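Local structure of possible metal-dependent hydrolase (Veillonella parvula, 3RPC) at residues L56-D59 with D60-S63; K100-I103 with T104-F108; F155-A158 with D159-T162. The protein is a possible metal-dependent hydrolase of the beta-lactamase superfamily that binds zinc ions and probably uses them to hydrolyse a substrate whose identity is not established. One frame throughout, in Å; residues are numbered along the deposited sequence.

Contact 1. Residues L56-D59 with D60-S63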
loop_
_atom_site.group_PDB
_atom_site.type_symbol
_atom_site.label_atom_id
_atom_site.label_comp_id
_atom_site.label_asym_id
_atom_site.label_seq_id
_atom_site.Cartn_x
_atom_site.Cartn_y
_atom_site.Cartn_z
ATOM N N LEU A 56 -13.508 -28.986 -13.700
ATOM C CA LEU A 56 -12.667 -30.136 -14.016
ATOM C C LEU A 56 -12.425 -30.966 -12.770
ATOM O O LEU A 56 -12.654 -30.508 -11.653
ATOM C CB LEU A 56 -11.346 -29.679 -14.638
ATOM C CG LEU A 56 -10.293 -29.001 -13.760
ATOM C CD1 LEU A 56 -9.068 -28.665 -14.593
ATOM C CD2 LEU A 56 -10.831 -27.742 -13.069
ATOM N N SER A 57 -11.985 -32.206 -12.968
ATOM C CA SER A 57 -11.672 -33.092 -11.852
ATOM C C SER A 57 -10.467 -32.577 -11.081
ATOM O O SER A 57 -9.619 -31.859 -11.621
ATOM C CB SER A 57 -11.376 -34.505 -12.364
ATOM O OG SER A 57 -10.131 -34.517 -13.036
HETATM N N MSE A 58 -10.391 -32.951 -9.814
HETATM C CA MSE A 58 -9.278 -32.529 -8.974
HETATM C C MSE A 58 -7.947 -32.997 -9.564
HETATM O O MSE A 58 -6.938 -32.293 -9.499
HETATM C CB MSE A 58 -9.456 -33.048 -7.547
HETATM C CG MSE A 58 -8.418 -32.535 -6.574
HETATM SE SE MSE A 58 -8.480 -30.603 -6.302
HETATM C CE MSE A 58 -10.264 -30.449 -5.576
ATOM N N ASP A 59 -7.944 -34.185 -10.151
ATOM C CA ASP A 59 -6.727 -34.683 -10.771
ATOM C C ASP A 59 -6.247 -33.767 -11.889
ATOM O O ASP A 59 -5.060 -33.442 -11.966
ATOM C CB ASP A 59 -6.928 -36.092 -11.321
ATOM C CG ASP A 59 -5.714 -36.590 -12.074
ATOM O OD1 ASP A 59 -4.694 -36.885 -11.415
ATOM O OD2 ASP A 59 -5.777 -36.678 -13.320
ATOM N N ASP A 60 -7.171 -33.352 -12.752
ATOM C CA ASP A 60 -6.824 -32.470 -13.861
ATOM C C ASP A 60 -6.428 -31.095 -13.342
ATOM O O ASP A 60 -5.518 -30.461 -13.870
ATOM C CB ASP A 60 -7.975 -32.366 -14.865
ATOM C CG ASP A 60 -8.073 -33.590 -15.760
ATOM O OD1 ASP A 60 -8.967 -33.627 -16.632
ATOM O OD2 ASP A 60 -7.249 -34.516 -15.594
ATOM N N LEU A 61 -7.103 -30.646 -12.293
ATOM C CA LEU A 61 -6.790 -29.344 -11.713
ATOM C C LEU A 61 -5.358 -29.331 -11.195
ATOM O O LEU A 61 -4.603 -28.391 -11.447
ATOM C CB LEU A 61 -7.779 -29.015 -10.592
ATOM C CG LEU A 61 -7.710 -27.618 -9.959
ATOM C CD1 LEU A 61 -9.058 -27.252 -9.354
ATOM C CD2 LEU A 61 -6.615 -27.540 -8.918
ATOM N N LEU A 62 -4.966 -30.382 -10.482
ATOM C CA LEU A 62 -3.675 -30.363 -9.805
ATOM C C LEU A 62 -2.507 -30.817 -10.676
ATOM O O LEU A 62 -1.355 -30.572 -10.332
ATOM C CB LEU A 62 -3.726 -31.234 -8.547
ATOM C CG LEU A 62 -4.682 -30.782 -7.444
ATOM C CD1 LEU A 62 -4.743 -31.828 -6.342
ATOM C CD2 LEU A 62 -4.261 -29.428 -6.897
ATOM N N SER A 63 -2.810 -31.462 -11.801
ATOM C CA SER A 63 -1.811 -32.218 -12.568
ATOM C C SER A 63 -0.419 -31.584 -12.707
ATOM O O SER A 63 0.566 -32.117 -12.183
ATOM C CB SER A 63 -2.364 -32.627 -13.945
ATOM O OG SER A 63 -3.011 -31.547 -14.599
#
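Leu56 and Leu61 meet at the start of helix 58-62, a local N-terminal capping contact near the protein surface, in which Ser57 is the N-cap residue. The cap rests on one side-chain bond: Asp60 N donates to Ser57 OG at 3.2 Å, and an N-H...O angle of 162° makes it nearly straight. The hydroxyl reaches that amide because chi1 of 71° sets OG between the serine's own backbone N and carbonyl carbon. Regular helical bonding then begins, with Leu61 N donating to Ser57 O and Leu62 N to Met58 O, both at 2.9 Å.

Leu56, just before the cap, and Leu61, four residues after it, form the apolar half of the motif, a hydrophobic staple. Their side chains cross at about a right angle: Leu56 CG lies 4.0 Å from Leu61 CB, while Leu56 CD1 comes down on the backbone at Leu61 N, 3.6 Å away. Both leucines also touch Ile10 of strand 6-11, so the staple faces a sheet. Directly after the cap, Met58, a selenomethionine, bends at chi2 and chi3, laying CG 3.7 Å from Leu62 CD1, one turn further on, and SE close to the same methyl; its chain also reaches Thr81 and Ser85 of helix 80-85.

At the solvent side, Asp59 OD2 and Asp60 OD2 stand 3.5 Å apart with their carboxylate planes 48° from each other. Farther on, Ser63 OG donates to Asp60 O at 2.8 Å from above the carbonyl plane.

The chemistry divides by side: a hydroxyl satisfies a first-turn amide, aliphatic groups close the inner side, and the two neighbouring acids, which should repel one another, may be partly offset by the positive end of the helix dipole.

Contact 2. Residues K100-I103 with T104-F108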
loop_
_atom_site.group_PDB
_atom_site.type_symbol
_atom_site.label_atom_id
_atom_site.label_comp_id
_atom_site.label_asym_id
_atom_site.label_seq_id
_atom_site.Cartn_x
_atom_site.Cartn_y
_atom_site.Cartn_z
ATOM N N LYS A 100 1.956 -16.567 5.955
ATOM C CA LYS A 100 2.939 -17.649 5.983
ATOM C C LYS A 100 2.731 -18.508 7.221
ATOM O O LYS A 100 2.738 -19.736 7.143
ATOM C CB LYS A 100 4.386 -17.133 5.929
ATOM C CG LYS A 100 5.405 -18.252 6.175
ATOM C CD LYS A 100 6.784 -17.891 5.684
ATOM C CE LYS A 100 7.773 -19.021 6.003
ATOM N NZ LYS A 100 9.093 -18.800 5.355
ATOM N N GLU A 101 2.531 -17.871 8.367
ATOM C CA GLU A 101 2.362 -18.632 9.604
ATOM C C GLU A 101 1.118 -19.496 9.535
ATOM O O GLU A 101 1.130 -20.665 9.951
ATOM C CB GLU A 101 2.306 -17.704 10.813
ATOM C CG GLU A 101 3.659 -17.088 11.156
ATOM C CD GLU A 101 3.569 -16.068 12.272
ATOM O OE1 GLU A 101 2.444 -15.795 12.741
ATOM O OE2 GLU A 101 4.624 -15.538 12.678
ATOM N N LEU A 102 0.045 -18.941 8.985
ATOM C CA LEU A 102 -1.184 -19.707 8.866
ATOM C C LEU A 102 -0.976 -20.935 7.988
ATOM O O LEU A 102 -1.299 -22.063 8.373
ATOM C CB LEU A 102 -2.295 -18.840 8.279
ATOM C CG LEU A 102 -3.627 -19.573 8.096
ATOM C CD1 LEU A 102 -4.179 -20.046 9.440
ATOM C CD2 LEU A 102 -4.638 -18.693 7.372
ATOM N N ILE A 103 -0.433 -20.713 6.797
ATOM C CA ILE A 103 -0.308 -21.792 5.821
ATOM C C ILE A 103 0.735 -22.842 6.241
ATOM O O ILE A 103 0.543 -24.038 6.015
ATOM C CB ILE A 103 -0.095 -21.225 4.393
ATOM C CG1 ILE A 103 -1.376 -20.501 3.956
ATOM C CG2 ILE A 103 0.269 -22.338 3.413
ATOM C CD1 ILE A 103 -1.287 -19.798 2.605
ATOM N N THR A 104 1.816 -22.394 6.871
ATOM C CA THR A 104 2.775 -23.304 7.491
ATOM C C THR A 104 2.091 -24.181 8.538
ATOM O O THR A 104 2.362 -25.383 8.626
ATOM C CB THR A 104 3.908 -22.541 8.191
ATOM O OG1 THR A 104 4.660 -21.794 7.223
ATOM C CG2 THR A 104 4.841 -23.528 8.904
ATOM N N SER A 105 1.214 -23.583 9.343
ATOM C CA SER A 105 0.533 -24.346 10.391
ATOM C C SER A 105 -0.402 -25.386 9.777
ATOM O O SER A 105 -0.831 -26.327 10.447
ATOM C CB SER A 105 -0.250 -23.435 11.341
ATOM O OG SER A 105 -1.457 -22.957 10.751
ATOM N N GLN A 106 -0.718 -25.197 8.498
ATOM C CA GLN A 106 -1.604 -26.098 7.776
ATOM C C GLN A 106 -0.832 -27.215 7.066
ATOM O O GLN A 106 -1.411 -28.009 6.326
ATOM C CB GLN A 106 -2.499 -25.299 6.813
ATOM C CG GLN A 106 -3.485 -24.389 7.560
ATOM C CD GLN A 106 -4.141 -23.323 6.691
ATOM O OE1 GLN A 106 -3.689 -23.027 5.584
ATOM N NE2 GLN A 106 -5.221 -22.741 7.200
ATOM N N GLY A 107 0.476 -27.279 7.305
ATOM C CA GLY A 107 1.269 -28.411 6.853
ATOM C C GLY A 107 2.168 -28.145 5.662
ATOM O O GLY A 107 2.917 -29.018 5.241
ATOM N N PHE A 108 2.099 -26.942 5.104
ATOM C CA PHE A 108 2.920 -26.607 3.942
ATOM C C PHE A 108 4.349 -26.252 4.351
ATOM O O PHE A 108 4.567 -25.408 5.214
ATOM C CB PHE A 108 2.225 -25.510 3.113
ATOM C CG PHE A 108 0.939 -25.987 2.496
ATOM C CD1 PHE A 108 0.938 -26.595 1.248
ATOM C CD2 PHE A 108 -0.265 -25.895 3.188
ATOM C CE1 PHE A 108 -0.237 -27.078 0.693
ATOM C CE2 PHE A 108 -1.443 -26.385 2.637
ATOM C CZ PHE A 108 -1.428 -26.972 1.389
#
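With OG1 beside its own backbone N (chi1 -63°), Thr104 turns its hydroxyl back onto Lys100 O, and Ser105, whose OG sits between backbone N and carbonyl carbon, turns its own towards Leu102 O. Lys100 O thereby takes two donors at 2.8 Å each, Thr104 N almost in line with the carbonyl and Thr104 OG1 from above its plane. The Ser105 OG to Leu102 O separation of 2.5 Å is unusually short, so its exact length is doubtful.

Here helix 97-105 ends in a Schellman motif. Gly107 N bonds back to Thr104 O at 3.0 Å. Ile103 O takes Gln106 N at 3.0 Å, from well above the carbonyl plane, and a weak, longer bond of 3.4 Å from Phe108 N. Gly107 reverses the chain with a positive phi of 106°, a value that suits a residue without CB. The apolar contact expected of the motif is present: Ile103 CG2 packs 3.6 Å from Phe108 CD2, and Ile103 O lies in the ring plane at the edge. Trp78 meets the same ring edge-to-face.

Gln106 extends back along the helix, its NE2 3.7 Å from Leu102 CD1. Its OE1 passes near Ile103 CG1 and is bonded by Trp78 NE1 of a loop; separately, Lys100 NZ bonds Val111 O, linking the helix to strand 111-113 of its beta-alpha-beta unit.

Lys100 O thus keeps its helical amide and gains a hydroxyl, whereas beyond it regular bonding fades, Ile103 O and Thr104 O take amides from the turned-back chain, and the Ile103-Phe108 pair shields the inner side of the cap.

Contact 3. Residues F155-A158 with D159-T162; sequences FEAA and DEPT
Of the flat groups, the carboxylate of Glu160 and one oxygen of Glu156 bond outside the segment pair, while Glu156 OE2 turns to a water shared with Thr162; the stems of the two glutamates meet Ala157 and Thr162 respectively. Glu156 OE1 forms a salt bridge with Arg126, and Glu160 uses OE1 for Thr5 and OE2 for Lys20. The Phe155 ring presents neither face nor edge to 159-162; it leads inward to Phe24, the two ring planes about 55° apart.

Glu156 and Thr162 run side by side and point the same way, with Glu156 CG 3.8 Å from Thr162 OG1. That hydroxyl gives its proton to water 2, which donates to Glu156 OE2 at 2.9 Å, and it accepts from water 3. Water 3 also accepts from Ala157 N and donates to Glu160 O at 2.9 Å, filling in where the two backbones are too far apart to bond directly. Farther from the turn, Thr162 CA makes a CA-H...O contact of 3.4 Å with Phe155 O.

Glu160 N donates to Ala157 O at 3.1 Å, from above the carbonyl plane. Glu160 CG, beside its backbone N (chi1 -58°), rests 3.9 Å from Ala157 CB.

With Ala158 in a polyproline II-like conformation and Asp159 at a positive phi of 66°, this is a type II beta turn, closing a water-bridged hairpin between the antiparallel strands 152-156 and 163-165 of the metallo-beta-lactamase fold.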
loop_
_atom_site.group_PDB
_atom_site.type_symbol
_atom_site.label_atom_id
_atom_site.label_comp_id
_atom_site.label_asym_id
_atom_site.label_seq_id
_atom_site.Cartn_x
_atom_site.Cartn_y
_atom_site.Cartn_z
ATOM N N PHE A 155 3.825 -10.747 -12.741
ATOM C CA PHE A 155 4.699 -11.839 -13.193
ATOM C C PHE A 155 5.472 -11.369 -14.430
ATOM O O PHE A 155 4.870 -10.950 -15.420
ATOM C CB PHE A 155 3.900 -13.096 -13.582
ATOM C CG PHE A 155 3.045 -13.669 -12.480
ATOM C CD1 PHE A 155 3.448 -14.808 -11.793
ATOM C CD2 PHE A 155 1.825 -13.101 -12.160
ATOM C CE1 PHE A 155 2.650 -15.359 -10.802
ATOM C CE2 PHE A 155 1.019 -13.648 -11.165
ATOM C CZ PHE A 155 1.436 -14.773 -10.479
ATOM N N GLU A 156 6.799 -11.434 -14.369
ATOM C CA GLU A 156 7.651 -11.069 -15.496
ATOM C C GLU A 156 8.563 -12.231 -15.857
ATOM O O GLU A 156 9.018 -12.958 -14.979
ATOM C CB GLU A 156 8.515 -9.863 -15.146
ATOM C CG GLU A 156 7.730 -8.599 -14.900
ATOM C CD GLU A 156 8.607 -7.459 -14.422
ATOM O OE1 GLU A 156 9.686 -7.734 -13.854
ATOM O OE2 GLU A 156 8.225 -6.292 -14.620
ATOM N N ALA A 157 8.833 -12.399 -17.147
ATOM C CA ALA A 157 9.793 -13.408 -17.600
ATOM C C ALA A 157 10.261 -13.057 -19.005
ATOM O O ALA A 157 9.545 -12.386 -19.751
ATOM C CB ALA A 157 9.171 -14.804 -17.567
ATOM N N ALA A 158 11.456 -13.510 -19.368
ATOM C CA ALA A 158 12.046 -13.157 -20.656
ATOM C C ALA A 158 11.168 -13.562 -21.831
ATOM O O ALA A 158 10.775 -14.724 -21.949
ATOM C CB ALA A 158 13.426 -13.788 -20.793
ATOM N N ASP A 159 10.850 -12.591 -22.689
ATOM C CA ASP A 159 10.109 -12.849 -23.924
ATOM C C ASP A 159 8.683 -13.310 -23.674
ATOM O O ASP A 159 8.042 -13.876 -24.562
ATOM C CB ASP A 159 10.845 -13.881 -24.777
ATOM C CG ASP A 159 12.280 -13.490 -25.041
ATOM O OD1 ASP A 159 12.518 -12.322 -25.419
ATOM O OD2 ASP A 159 13.170 -14.342 -24.854
ATOM N N GLU A 160 8.187 -13.055 -22.467
ATOM C CA GLU A 160 6.825 -13.421 -22.116
ATOM C C GLU A 160 6.037 -12.157 -21.795
ATOM O O GLU A 160 6.614 -11.159 -21.370
ATOM C CB GLU A 160 6.820 -14.345 -20.893
ATOM C CG GLU A 160 7.627 -15.630 -21.051
ATOM C CD GLU A 160 7.043 -16.531 -22.116
ATOM O OE1 GLU A 160 5.860 -16.335 -22.474
ATOM O OE2 GLU A 160 7.766 -17.427 -22.605
ATOM N N PRO A 161 4.710 -12.196 -21.986
ATOM C CA PRO A 161 3.904 -11.046 -21.573
ATOM C C PRO A 161 4.010 -10.856 -20.072
ATOM O O PRO A 161 4.014 -11.828 -19.321
ATOM C CB PRO A 161 2.472 -11.460 -21.951
ATOM C CG PRO A 161 2.510 -12.965 -22.002
ATOM C CD PRO A 161 3.887 -13.303 -22.514
ATOM N N THR A 162 4.115 -9.607 -19.639
ATOM C CA THR A 162 4.035 -9.306 -18.226
ATOM C C THR A 162 2.575 -9.412 -17.817
ATOM O O THR A 162 1.703 -8.836 -18.462
ATOM C CB THR A 162 4.568 -7.906 -17.943
ATOM O OG1 THR A 162 5.976 -7.892 -18.197
ATOM C CG2 THR A 162 4.301 -7.510 -16.494
HETATM O O HOH W 1 5.586 -13.188 -17.322
HETATM O O HOH W 2 7.212 -5.542 -17.218
HETATM O O HOH W 3 7.461 -10.171 -18.806
#

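How the contacts relate
Each contact closes a short turn within one unbroken piece of chain, and the three follow in series, neither nesting nor crossing. Contact 1 starts helix 58-62, ahead of strand 67-69, and leans on strand 6-11. Contact 2 ends helix 97-105, between strands 92-94 and 111-113. Both thus pack beside the sheet containing those strands, one at a helix start and the other at a helix end, with nearest atoms about 9 Å apart. Contact 3 joins strands 152-156 and 163-165 of the other sheet, yet its side chains reach strand 14-19 of the first. Its centre lies about 26 Å from that of contact 1 and 29 Å from that of contact 2.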